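Local coordinates for protein endonuclease 2 (Arabidopsis thaliana, PDB 4CXP) that cleaves RNA and single-stranded DNA, and double-stranded DNA less well, to 5'-phosphorylated products with the help of three divalent metal ions, at residues Thr15-Thr20 and Arg253-Leu258; Asp45-Lys48 and Trp53-Pro56; Asn61-Cys66 and Asn71-Asp76; Asn160-Ala165 and Glu175-Ala180. One frame throughout, in Å; residues are numbered along the deposited sequence. Where two conformers were deposited one is given.

How the contacts relate
The four contacts illustrate how chemistry follows location in one mostly helical fold. Contact 4 is buried and joins two helices mainly through apolar side chains; contact 1, partly buried, is also apolar, where a helix-to-helix loop meets the C-terminal helix 233-262. That same helix packs on contact 4, and helix 3-15 adjoins both. Contacts 2 and 3 lie in loop-rich regions and are polar: contact 2 has one direct hydrogen bond beside a zinc site and an N-linked glycan, whereas in contact 3 a proline lies over a salt bridge of the other segment and waters make the polar links. They touch where Pro56 meets Asp76, while contacts 3 and 4 lie on opposite sides of the chain's centre.

Contact 1 of 4, residues Thr15-Thr20 and Arg253-Leu258; sequences TRLDET and RLAATL
Leu17 and Ala255 bring the two backbones closest, their CA atoms 5.5 Å apart. The 253-258 segment is helical throughout, whereas 15-20 makes the turn between helices 3-15 and 19-28: Leu17 has an extended psi of 144°, which carries the chain out of helical geometry before Asp18 starts the next helix as its N-cap, with OD1 bonded to the backbone N of Ala21. Ala255 points at this turn, and its CB meets Arg16 CB at 3.5 Å, so the root of the arginine rather than its charged end does the touching. The join belongs to the largely helical S1/P1 nuclease fold, in which the long C-terminal helix 233-262 packs against the turn following the first helix. Ala256 to Leu258 fall within a propeptide that is removed in the mature form, although it is present here. Leu17 reaches the helix by one branch. Its CG lies beside the backbone N (chi1 -63°), and CD2 rests 3.9 Å from Ala255 CA and 4.0 Å from Leu258 CB, the two leucine side chains crossing obliquely. The Arg16 chain bends at chi3 (69°), and its NH2 forms a salt bridge with Glu197. One turn beyond Ala255, Asn259 tacks the loop backbone to the helix, its OD1 accepting from Asp18 N and its ND2 donating to Arg16 O.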
loop_
_atom_site.group_PDB
_atom_site.type_symbol
_atom_site.label_atom_id
_atom_site.label_comp_id
_atom_site.label_asym_id
_atom_site.label_seq_id
_atom_site.Cartn_x
_atom_site.Cartn_y
_atom_site.Cartn_z
ATOM N N THR A 15 -1.810 11.761 -10.592
ATOM C CA THR A 15 -1.074 12.535 -11.583
ATOM C C THR A 15 -0.538 11.706 -12.753
ATOM O O THR A 15 -0.105 12.278 -13.739
ATOM C CB THR A 15 0.055 13.381 -10.957
ATOM O OG1 THR A 15 1.045 12.521 -10.400
ATOM C CG2 THR A 15 -0.495 14.313 -9.903
ATOM N N ARG A 16 -0.620 10.384 -12.662
ATOM C CA ARG A 16 -0.169 9.462 -13.706
ATOM C C ARG A 16 -1.338 8.846 -14.473
ATOM O O ARG A 16 -1.137 7.968 -15.299
ATOM C CB ARG A 16 0.705 8.369 -13.108
ATOM C CG ARG A 16 2.012 8.887 -12.556
ATOM C CD ARG A 16 2.844 7.754 -11.984
ATOM N NE ARG A 16 3.352 6.862 -13.017
ATOM C CZ ARG A 16 4.400 7.130 -13.772
ATOM N NH1 ARG A 16 5.107 8.244 -13.596
ATOM N NH2 ARG A 16 4.754 6.260 -14.690
ATOM N N LEU A 17 -2.558 9.305 -14.246
ATOM C CA LEU A 17 -3.702 8.772 -14.963
ATOM C C LEU A 17 -3.732 9.312 -16.385
ATOM O O LEU A 17 -3.418 10.477 -16.639
ATOM C CB LEU A 17 -4.991 9.147 -14.247
ATOM C CG LEU A 17 -5.149 8.578 -12.839
ATOM C CD1 LEU A 17 -6.472 9.011 -12.255
ATOM C CD2 LEU A 17 -4.995 7.070 -12.821
ATOM N N ASP A 18 -4.164 8.460 -17.298
ATOM C CA ASP A 18 -4.475 8.872 -18.653
ATOM C C ASP A 18 -5.840 9.535 -18.683
ATOM O O ASP A 18 -6.549 9.580 -17.679
ATOM C CB ASP A 18 -4.292 7.732 -19.646
ATOM C CG ASP A 18 -5.257 6.593 -19.473
ATOM O OD1 ASP A 18 -6.349 6.794 -18.933
ATOM O OD2 ASP A 18 -4.908 5.453 -19.898
ATOM N N GLU A 19 -6.201 10.115 -19.818
ATOM C CA GLU A 19 -7.402 10.925 -19.848
ATOM C C GLU A 19 -8.660 10.123 -19.499
ATOM O O GLU A 19 -9.508 10.606 -18.747
ATOM C CB GLU A 19 -7.522 11.671 -21.165
ATOM C CG GLU A 19 -8.657 12.690 -21.185
ATOM C CD GLU A 19 -8.457 13.961 -20.351
ATOM O OE1 GLU A 19 -7.487 14.118 -19.607
ATOM O OE2 GLU A 19 -9.319 14.850 -20.473
ATOM N N THR A 20 -8.791 8.902 -20.015
ATOM C CA THR A 20 -9.982 8.113 -19.713
ATOM C C THR A 20 -10.087 7.752 -18.233
ATOM O O THR A 20 -11.169 7.784 -17.654
ATOM C CB THR A 20 -10.127 6.865 -20.610
ATOM O OG1 THR A 20 -8.946 6.087 -20.607
ATOM C CG2 THR A 20 -10.381 7.289 -22.020
ATOM N N ARG A 253 1.815 1.702 -9.752
ATOM C CA ARG A 253 0.978 0.561 -10.056
ATOM C C ARG A 253 -0.501 0.878 -9.915
ATOM O O ARG A 253 -1.303 0.355 -10.688
ATOM C CB ARG A 253 1.406 -0.629 -9.205
ATOM C CG ARG A 253 2.731 -1.174 -9.692
ATOM C CD ARG A 253 3.415 -2.022 -8.670
ATOM N NE ARG A 253 4.521 -2.764 -9.256
ATOM C CZ ARG A 253 5.367 -3.494 -8.552
ATOM N NH1 ARG A 253 5.358 -3.430 -7.235
ATOM N NH2 ARG A 253 6.259 -4.263 -9.156
ATOM N N LEU A 254 -0.884 1.720 -8.964
ATOM C CA LEU A 254 -2.267 2.132 -8.889
ATOM C C LEU A 254 -2.670 2.842 -10.175
ATOM O O LEU A 254 -3.711 2.527 -10.770
ATOM C CB LEU A 254 -2.516 3.001 -7.665
ATOM C CG LEU A 254 -3.941 3.539 -7.525
ATOM C CD1 LEU A 254 -4.998 2.450 -7.575
ATOM C CD2 LEU A 254 -4.048 4.343 -6.240
ATOM N N ALA A 255 -1.847 3.783 -10.645
ATOM C CA ALA A 255 -2.182 4.476 -11.883
ATOM C C ALA A 255 -2.217 3.520 -13.065
ATOM O O ALA A 255 -3.119 3.605 -13.905
ATOM C CB ALA A 255 -1.212 5.594 -12.157
ATOM N N ALA A 256 -1.230 2.628 -13.183
ATOM C CA ALA A 256 -1.193 1.741 -14.324
ATOM C C ALA A 256 -2.415 0.829 -14.357
ATOM O O ALA A 256 -2.955 0.522 -15.423
ATOM C CB ALA A 256 0.077 0.928 -14.319
ATOM N N THR A 257 -2.833 0.378 -13.184
ATOM C CA THR A 257 -3.997 -0.486 -13.063
ATOM C C THR A 257 -5.281 0.268 -13.425
ATOM O O THR A 257 -6.089 -0.239 -14.205
ATOM C CB THR A 257 -4.048 -1.110 -11.664
ATOM O OG1 THR A 257 -2.844 -1.838 -11.430
ATOM C CG2 THR A 257 -5.222 -2.019 -11.518
ATOM N N LEU A 258 -5.471 1.463 -12.882
ATOM C CA LEU A 258 -6.634 2.262 -13.239
ATOM C C LEU A 258 -6.642 2.600 -14.729
ATOM O O LEU A 258 -7.696 2.591 -15.370
ATOM C CB LEU A 258 -6.724 3.532 -12.403
ATOM C CG LEU A 258 -6.927 3.314 -10.888
ATOM C CD1 LEU A 258 -6.943 4.641 -10.157
ATOM C CD2 LEU A 258 -8.189 2.528 -10.580
#

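Contact 2 of 4, residues Asp45-Lys48 and Trp53-Pro56; sequences DRVK and WSSP. With ZN (zinc ion), chain E; NAG (2-acetamido-2-deoxy-beta-D-glucopyranose), chain B; NAG (2-acetamido-2-deoxy-beta-D-glucopyranose), chain C; SO4 (sulfate ion), chain I.
Ser55 lies against the start of the Lys48 side chain, and in one of its two deposited conformers OG donates to Lys48 O at 2.8 Å, tilted 32° from the carbonyl plane. Ser54 turns its OG toward Val47 O, 3.4 Å away, but that hydroxyl is bonded to Tyr51 O. Lys48 is fully extended beyond CG, which carries NZ to the metal site: NZ donates to sulfate O2 at 2.8 Å and forms a salt bridge with Asp45 OD1 at 3.3 Å. The same OD1 binds zinc at 2.4 Å, with sulfate O2 and O4 as further ligands. Asp45 and Lys48 both belong to the substrate site and, by similarity, matter for catalysis. Trp53 faces the N-linked glycan of Asn91, with C1 of the chain B sugar over the ring centre and Ser54 CB against the opposite face. C4 of the chain C sugar shares the first face, with O6 3.4 Å from Trp53 CH2. An alanine in its place would probably leave the two linked sugars without flat support and freer to move. Both segments belong to the loop between helix 19-28 and strand 60-62; His58, with His120 and Asp124 of helix 111-124, completes the zinc site.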
loop_
_atom_site.group_PDB
_atom_site.type_symbol
_atom_site.label_atom_id
_atom_site.label_comp_id
_atom_site.label_asym_id
_atom_site.label_seq_id
_atom_site.Cartn_x
_atom_site.Cartn_y
_atom_site.Cartn_z
ATOM N N ASP A 45 -10.036 2.094 5.551
ATOM C CA ASP A 45 -9.738 1.838 6.960
ATOM C C ASP A 45 -10.907 2.224 7.875
ATOM O O ASP A 45 -11.077 1.601 8.917
ATOM C CB ASP A 45 -8.478 2.573 7.414
ATOM C CG ASP A 45 -7.203 1.854 7.115
ATOM O OD1 ASP A 45 -7.192 0.704 6.664
ATOM O OD2 ASP A 45 -6.168 2.505 7.347
ATOM N N ARG A 46 -11.709 3.195 7.454
ATOM C CA ARG A 46 -12.826 3.700 8.250
ATOM C C ARG A 46 -14.103 2.882 8.112
ATOM O O ARG A 46 -15.093 3.218 8.724
ATOM C CB ARG A 46 -13.108 5.158 7.895
ATOM C CG ARG A 46 -12.000 6.093 8.323
ATOM C CD ARG A 46 -12.460 7.537 8.265
ATOM N NE ARG A 46 -12.737 7.970 6.899
ATOM C CZ ARG A 46 -13.951 8.117 6.372
ATOM N NH1 ARG A 46 -15.054 7.878 7.093
ATOM N NH2 ARG A 46 -14.052 8.522 5.119
ATOM N N VAL A 47 -14.067 1.798 7.334
ATOM C CA VAL A 47 -15.204 0.862 7.250
ATOM C C VAL A 47 -14.830 -0.552 7.701
ATOM O O VAL A 47 -15.570 -1.503 7.478
ATOM C CB VAL A 47 -15.881 0.852 5.864
ATOM C CG1 VAL A 47 -16.459 2.230 5.567
ATOM C CG2 VAL A 47 -14.949 0.387 4.763
ATOM N N LYS A 48 -13.701 -0.696 8.379
ATOM C CA LYS A 48 -13.275 -1.996 8.906
ATOM C C LYS A 48 -14.285 -2.642 9.836
ATOM O O LYS A 48 -14.311 -3.869 9.933
ATOM C CB LYS A 48 -11.917 -1.892 9.625
ATOM C CG LYS A 48 -10.735 -1.849 8.686
ATOM C CD LYS A 48 -9.445 -1.643 9.462
ATOM C CE LYS A 48 -8.234 -1.642 8.544
ATOM N NZ LYS A 48 -7.006 -1.272 9.295
ATOM N N TRP A 53 -16.606 -7.719 7.258
ATOM C CA TRP A 53 -16.102 -8.613 6.242
ATOM C C TRP A 53 -14.893 -8.061 5.495
ATOM O O TRP A 53 -14.182 -8.803 4.821
ATOM C CB TRP A 53 -17.221 -8.917 5.220
ATOM C CG TRP A 53 -17.901 -7.709 4.656
ATOM C CD1 TRP A 53 -19.090 -7.201 5.057
ATOM C CD2 TRP A 53 -17.465 -6.884 3.557
ATOM N NE1 TRP A 53 -19.420 -6.106 4.311
ATOM C CE2 TRP A 53 -18.447 -5.892 3.370
ATOM C CE3 TRP A 53 -16.346 -6.888 2.718
ATOM C CZ2 TRP A 53 -18.343 -4.906 2.388
ATOM C CZ3 TRP A 53 -16.245 -5.910 1.746
ATOM C CH2 TRP A 53 -17.232 -4.930 1.589
ATOM N N SER A 54 -14.687 -6.747 5.565
ATOM C CA SER A 54 -13.597 -6.109 4.841
ATOM C C SER A 54 -12.285 -6.083 5.603
ATOM O O SER A 54 -11.246 -5.811 5.014
ATOM C CB SER A 54 -13.966 -4.683 4.437
ATOM O OG SER A 54 -13.919 -3.776 5.529
ATOM N N SER A 55 -12.315 -6.368 6.896
ATOM C CA SER A 55 -11.107 -6.216 7.705
ATOM C C SER A 55 -9.944 -7.107 7.218
ATOM O O SER A 55 -8.831 -6.617 7.087
ATOM C CB SER A 55 -11.425 -6.377 9.203
ATOM O OG SER A 55 -11.819 -5.134 9.793
ATOM N N PRO A 56 -10.197 -8.386 6.879
ATOM C CA PRO A 56 -9.083 -9.248 6.415
ATOM C C PRO A 56 -8.558 -8.877 5.029
ATOM O O PRO A 56 -7.504 -9.363 4.618
ATOM C CB PRO A 56 -9.689 -10.653 6.406
ATOM C CG PRO A 56 -10.792 -10.547 7.433
ATOM C CD PRO A 56 -11.398 -9.195 7.164
HETATM ZN ZN ZN E . -5.689 -0.613 5.348
HETATM C C1 NAG B . -19.596 -8.099 0.299
HETATM C C2 NAG B . -21.105 -7.821 0.372
HETATM C C3 NAG B . -21.593 -7.945 1.804
HETATM C C4 NAG B . -21.179 -9.286 2.384
HETATM C C5 NAG B . -19.688 -9.535 2.160
HETATM C C6 NAG B . -19.258 -10.923 2.604
HETATM C C7 NAG B . -21.951 -6.354 -1.387
HETATM C C8 NAG B . -22.348 -4.963 -1.785
HETATM N N2 NAG B . -21.478 -6.512 -0.154
HETATM O O3 NAG B . -22.997 -7.787 1.850
HETATM O O4 NAG B . -21.467 -9.230 3.777
HETATM O O5 NAG B . -19.365 -9.405 0.793
HETATM O O6 NAG B . -17.906 -11.143 2.271
HETATM O O7 NAG B . -22.057 -7.278 -2.190
HETATM C C1 NAG C . -15.869 -8.040 -3.368
HETATM C C2 NAG C . -15.616 -8.650 -1.956
HETATM C C3 NAG C . -16.955 -8.987 -1.315
HETATM C C4 NAG C . -17.852 -7.750 -1.324
HETATM C C5 NAG C . -17.879 -7.082 -2.699
HETATM C C6 NAG C . -18.536 -5.715 -2.664
HETATM C C7 NAG C . -13.425 -9.774 -1.900
HETATM C C8 NAG C . -12.676 -11.064 -1.921
HETATM N N2 NAG C . -14.760 -9.834 -1.956
HETATM O O3 NAG C . -16.744 -9.509 0.004
HETATM O O4 NAG C . -19.207 -8.051 -1.047
HETATM O O5 NAG C . -16.590 -6.873 -3.241
HETATM O O6 NAG C . -17.874 -4.909 -1.707
HETATM O O7 NAG C . -12.826 -8.692 -1.850
HETATM S S SO4 I . -3.944 -0.002 7.486
HETATM O O1 SO4 I . -4.498 0.985 8.490
HETATM O O2 SO4 I . -4.849 -1.292 7.441
HETATM O O3 SO4 I . -2.467 -0.145 7.824
HETATM O O4 SO4 I . -4.095 0.612 6.130
#

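Contact 3 of 4, residues Asn61-Cys66 and Asn71-Asp76; sequences NTPDAC and NRDCKD
Arg72 sends CG away from its own N (chi1 -168°) and bends at chi3 (63°), bringing one face of its guanidinium against Pro63, while Asp73 (chi1 -56°) turns its carboxylate to meet it. The contact closes the loop leaving strand 60-62, which pairs in parallel with strand 131-133 of the S1/P1 nuclease fold, over the end of helix 70-73. Pro63 CG sits 3.9 Å above that guanidinium face, off centre. Arg72 grips Asp73 side-on: its NE donates almost straight to Asp73 OD1 at 2.8 Å, its NH2 to OD2 at 2.9 Å along a more bent path. Asp73 OD1 is 3.4 Å from Pro63 CD, so the proline lies over one side of the salt bridge. Gln69 N also holds Asp73 OD2, and Ser67 OG holds Arg72 NH2. Trading the arginine for a methionine would probably leave the carboxylate without its charge partner, held by Gln69 N but freer to turn. Asn61, Asn71 and Arg72 belong to the substrate site by similarity, and disulfides Cys66-Cys218 and Cys74-Cys84 tie down both segments. No direct hydrogen bond spans them; waters bridge them, one accepting from Asn61 N at 2.9 Å and lying 3.0 Å from Lys75 O.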
loop_
_atom_site.group_PDB
_atom_site.type_symbol
_atom_site.label_atom_id
_atom_site.label_comp_id
_atom_site.label_asym_id
_atom_site.label_seq_id
_atom_site.Cartn_x
_atom_site.Cartn_y
_atom_site.Cartn_z
ATOM N N ASN A 61 -1.648 -12.945 5.522
ATOM C CA ASN A 61 -0.888 -13.691 6.517
ATOM C C ASN A 61 -0.138 -14.832 5.851
ATOM O O ASN A 61 -0.741 -15.637 5.144
ATOM C CB ASN A 61 -1.832 -14.316 7.546
ATOM C CG ASN A 61 -2.356 -13.331 8.553
ATOM O OD1 ASN A 61 -1.667 -12.396 8.939
ATOM N ND2 ASN A 61 -3.580 -13.552 9.009
ATOM N N THR A 62 1.159 -14.934 6.106
ATOM C CA THR A 62 1.995 -15.990 5.550
ATOM C C THR A 62 2.602 -16.830 6.675
ATOM O O THR A 62 2.646 -16.423 7.844
ATOM C CB THR A 62 3.198 -15.420 4.778
ATOM O OG1 THR A 62 4.101 -14.776 5.691
ATOM C CG2 THR A 62 2.771 -14.458 3.723
ATOM N N PRO A 63 3.136 -18.004 6.318
ATOM C CA PRO A 63 3.980 -18.773 7.246
ATOM C C PRO A 63 5.253 -17.990 7.601
ATOM O O PRO A 63 5.552 -16.980 6.967
ATOM C CB PRO A 63 4.297 -20.052 6.467
ATOM C CG PRO A 63 3.246 -20.129 5.392
ATOM C CD PRO A 63 2.948 -18.704 5.036
ATOM N N ASP A 64 6.021 -18.494 8.560
ATOM C CA ASP A 64 7.303 -17.883 8.929
ATOM C C ASP A 64 8.355 -18.246 7.880
ATOM O O ASP A 64 9.161 -19.178 8.064
ATOM C CB ASP A 64 7.805 -18.389 10.291
ATOM C CG ASP A 64 7.040 -17.839 11.486
ATOM O OD1 ASP A 64 5.955 -17.230 11.355
ATOM O OD2 ASP A 64 7.555 -18.055 12.608
ATOM N N ALA A 65 8.308 -17.551 6.748
ATOM C CA ALA A 65 9.254 -17.749 5.669
ATOM C C ALA A 65 9.179 -16.523 4.770
ATOM O O ALA A 65 8.486 -15.573 5.071
ATOM C CB ALA A 65 8.983 -19.049 4.915
ATOM N N CYS A 66 9.860 -16.543 3.652
ATOM C CA CYS A 66 9.946 -15.374 2.782
ATOM C C CYS A 66 9.159 -15.527 1.491
ATOM O O CYS A 66 9.371 -14.777 0.526
ATOM C CB CYS A 66 11.404 -15.049 2.502
ATOM S SG CYS A 66 12.350 -14.766 4.024
ATOM N N ASN A 71 -2.680 -19.356 -3.686
ATOM C CA ASN A 71 -3.537 -20.459 -3.269
ATOM C C ASN A 71 -3.287 -20.878 -1.825
ATOM O O ASN A 71 -4.229 -21.237 -1.117
ATOM C CB ASN A 71 -3.447 -21.641 -4.239
ATOM C CG ASN A 71 -4.072 -21.329 -5.585
ATOM O OD1 ASN A 71 -5.034 -20.562 -5.682
ATOM N ND2 ASN A 71 -3.549 -21.951 -6.630
ATOM N N ARG A 72 -2.041 -20.795 -1.372
ATOM C CA ARG A 72 -1.707 -21.190 -0.009
ATOM C C ARG A 72 -2.150 -20.115 0.996
ATOM O O ARG A 72 -2.653 -20.437 2.066
ATOM C CB ARG A 72 -0.184 -21.331 0.111
ATOM C CG ARG A 72 0.278 -22.007 1.392
ATOM C CD ARG A 72 1.794 -22.023 1.486
ATOM N NE ARG A 72 2.322 -20.669 1.544
ATOM C CZ ARG A 72 3.575 -20.312 1.260
ATOM N NH1 ARG A 72 4.497 -21.198 0.902
ATOM N NH2 ARG A 72 3.901 -19.030 1.328
ATOM N N ASP A 73 -1.934 -18.847 0.666
ATOM C CA ASP A 73 -1.984 -17.765 1.652
ATOM C C ASP A 73 -3.179 -16.843 1.538
ATOM O O ASP A 73 -3.500 -16.147 2.517
ATOM C CB ASP A 73 -0.705 -16.920 1.573
ATOM C CG ASP A 73 0.562 -17.723 1.751
ATOM O OD1 ASP A 73 0.571 -18.680 2.544
ATOM O OD2 ASP A 73 1.567 -17.386 1.110
ATOM N N CYS A 74 -3.810 -16.758 0.366
ATOM C CA CYS A 74 -4.888 -15.805 0.224
ATOM C C CYS A 74 -6.196 -16.411 0.736
ATOM O O CYS A 74 -6.967 -17.029 -0.003
ATOM C CB CYS A 74 -5.016 -15.271 -1.185
ATOM S SG CYS A 74 -6.134 -13.852 -1.161
ATOM N N LYS A 75 -6.390 -16.229 2.037
ATOM C CA LYS A 75 -7.544 -16.736 2.750
ATOM C C LYS A 75 -7.639 -15.985 4.068
ATOM O O LYS A 75 -6.641 -15.459 4.567
ATOM C CB LYS A 75 -7.417 -18.244 2.996
ATOM C CG LYS A 75 -6.275 -18.627 3.928
ATOM C CD LYS A 75 -5.806 -20.057 3.712
ATOM C CE LYS A 75 -4.799 -20.486 4.773
ATOM N NZ LYS A 75 -3.541 -19.683 4.778
ATOM N N ASP A 76 -8.840 -15.915 4.619
ATOM C CA ASP A 76 -9.000 -15.284 5.920
ATOM C C ASP A 76 -8.811 -16.321 7.023
ATOM O O ASP A 76 -8.466 -17.476 6.742
ATOM C CB ASP A 76 -10.314 -14.483 6.018
ATOM C CG ASP A 76 -11.546 -15.344 5.965
ATOM O OD1 ASP A 76 -11.420 -16.567 6.107
ATOM O OD2 ASP A 76 -12.646 -14.781 5.791
HETATM O O HOH W 1 -4.305 -13.641 4.712
HETATM O O HOH W 2 -3.204 -16.816 5.156
HETATM O O HOH W 3 -5.190 -15.920 7.250
#

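Contact 4 of 4, residues Asn160-Ala165 and Glu175-Ala180; sequences NIIETA and EGMVDA
Met177 and Ala165 make the central apolar touch, with the terminal methyl CE against Ala165 CB at 3.7 Å in one of two deposited methionine conformers. CE also lies 4.3 Å from Ile162 CG2, so a single methyl rests between two residues one turn apart on helix 153-169. The nearest CA atoms, those of Ala165 and Met177, are 8.4 Å apart, and the methionine side chain fills that distance. Its chain runs straight through chi1 and chi2, then bends at chi3 (-61°), setting CE against the neighbouring helix. Other side chains pack on the same residues: Ile8 of helix 3-15, Tyr170 and Tyr244 on Met177, Phe236 of helix 233-262 on Ala165. No hydrogen bond crosses between the segments. Thr164 OG1 donates to Asn160 O at 2.9 Å, from the opposite face to its own backbone N, and also accepts from Trp146 NE1 of strand 143-146. Helix 153-169, in the substrate-binding region, carries His154 and Asp158 of a zinc site; helix 176-187 carries the glycosylated Asn184. With neither charge nor hydrogen bond crossing, cohesion probably rests on close fit and exclusion of water, which ties the methionine methyl to no single bond direction, in keeping with its two conformers.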
loop_
_atom_site.group_PDB
_atom_site.type_symbol
_atom_site.label_atom_id
_atom_site.label_comp_id
_atom_site.label_asym_id
_atom_site.label_seq_id
_atom_site.Cartn_x
_atom_site.Cartn_y
_atom_site.Cartn_z
ATOM N N ASN A 160 5.496 5.420 11.504
ATOM C CA ASN A 160 6.569 6.180 12.160
ATOM C C ASN A 160 7.699 6.570 11.237
ATOM O O ASN A 160 8.187 7.701 11.323
ATOM C CB ASN A 160 7.164 5.471 13.377
ATOM C CG ASN A 160 6.159 5.247 14.471
ATOM O OD1 ASN A 160 5.913 6.122 15.329
ATOM N ND2 ASN A 160 5.594 4.100 14.480
ATOM N N ILE A 161 8.153 5.668 10.367
ATOM C CA ILE A 161 9.233 6.022 9.451
ATOM C C ILE A 161 8.815 7.239 8.608
ATOM O O ILE A 161 9.555 8.216 8.496
ATOM C CB ILE A 161 9.654 4.849 8.554
ATOM C CG1 ILE A 161 10.266 3.718 9.390
ATOM C CG2 ILE A 161 10.616 5.328 7.492
ATOM C CD1 ILE A 161 10.387 2.419 8.633
ATOM N N ILE A 162 7.633 7.164 8.005
ATOM C CA ILE A 162 7.180 8.244 7.140
ATOM C C ILE A 162 7.020 9.557 7.919
ATOM O O ILE A 162 7.443 10.611 7.452
ATOM C CB ILE A 162 5.875 7.852 6.426
ATOM C CG1 ILE A 162 6.131 6.697 5.456
ATOM C CG2 ILE A 162 5.284 9.048 5.686
ATOM C CD1 ILE A 162 4.860 6.046 4.955
ATOM N N GLU A 163 6.409 9.485 9.094
ATOM C CA GLU A 163 6.186 10.687 9.890
ATOM C C GLU A 163 7.496 11.335 10.304
ATOM O O GLU A 163 7.614 12.564 10.312
ATOM C CB GLU A 163 5.361 10.354 11.132
ATOM C CG GLU A 163 3.901 10.079 10.897
ATOM C CD GLU A 163 3.227 9.430 12.119
ATOM O OE1 GLU A 163 3.922 9.009 13.077
ATOM O OE2 GLU A 163 1.997 9.289 12.107
ATOM N N THR A 164 8.469 10.530 10.702
ATOM C CA THR A 164 9.752 11.059 11.123
ATOM C C THR A 164 10.471 11.682 9.944
ATOM O O THR A 164 11.089 12.741 10.066
ATOM C CB THR A 164 10.572 9.961 11.810
ATOM O OG1 THR A 164 9.836 9.481 12.934
ATOM C CG2 THR A 164 11.910 10.475 12.252
ATOM N N ALA A 165 10.396 11.045 8.776
ATOM C CA ALA A 165 10.976 11.644 7.580
ATOM C C ALA A 165 10.294 12.974 7.233
ATOM O O ALA A 165 10.966 13.965 6.932
ATOM C CB ALA A 165 10.908 10.693 6.410
ATOM N N GLU A 175 3.992 18.087 0.911
ATOM C CA GLU A 175 4.271 17.643 -0.471
ATOM C C GLU A 175 5.747 17.379 -0.801
ATOM O O GLU A 175 6.085 16.997 -1.910
ATOM C CB GLU A 175 3.796 18.764 -1.399
ATOM C CG GLU A 175 2.324 19.085 -1.268
ATOM C CD GLU A 175 1.439 17.927 -1.677
ATOM O OE1 GLU A 175 1.827 17.187 -2.584
ATOM O OE2 GLU A 175 0.342 17.798 -1.120
ATOM N N GLY A 176 6.638 17.586 0.164
ATOM C CA GLY A 176 8.047 17.420 -0.114
ATOM C C GLY A 176 8.441 16.006 -0.500
ATOM O O GLY A 176 9.178 15.798 -1.446
ATOM N N MET A 177 7.934 15.040 0.234
ATOM C CA MET A 177 8.253 13.653 -0.060
ATOM C C MET A 177 7.633 13.232 -1.406
ATOM O O MET A 177 8.292 12.601 -2.219
ATOM C CB MET A 177 7.830 12.728 1.083
ATOM C CG MET A 177 8.399 11.317 0.942
ATOM S SD MET A 177 7.866 10.116 2.180
ATOM C CE MET A 177 8.498 10.938 3.602
ATOM N N VAL A 178 6.384 13.613 -1.655
ATOM C CA VAL A 178 5.735 13.334 -2.941
ATOM C C VAL A 178 6.533 13.869 -4.097
ATOM O O VAL A 178 6.749 13.194 -5.097
ATOM C CB VAL A 178 4.362 14.025 -3.036
ATOM C CG1 VAL A 178 3.789 13.982 -4.461
ATOM C CG2 VAL A 178 3.454 13.333 -2.078
ATOM N N ASP A 179 6.937 15.129 -3.976
ATOM C CA ASP A 179 7.646 15.774 -5.051
ATOM C C ASP A 179 8.976 15.094 -5.321
ATOM O O ASP A 179 9.382 14.904 -6.462
ATOM C CB ASP A 179 7.827 17.270 -4.742
ATOM C CG ASP A 179 6.495 18.047 -4.768
ATOM O OD1 ASP A 179 5.479 17.515 -5.256
ATOM O OD2 ASP A 179 6.466 19.185 -4.258
ATOM N N ALA A 180 9.668 14.677 -4.265
ATOM C CA ALA A 180 10.949 14.016 -4.415
ATOM C C ALA A 180 10.786 12.624 -5.041
ATOM O O ALA A 180 11.604 12.198 -5.864
ATOM C CB ALA A 180 11.659 13.933 -3.073
#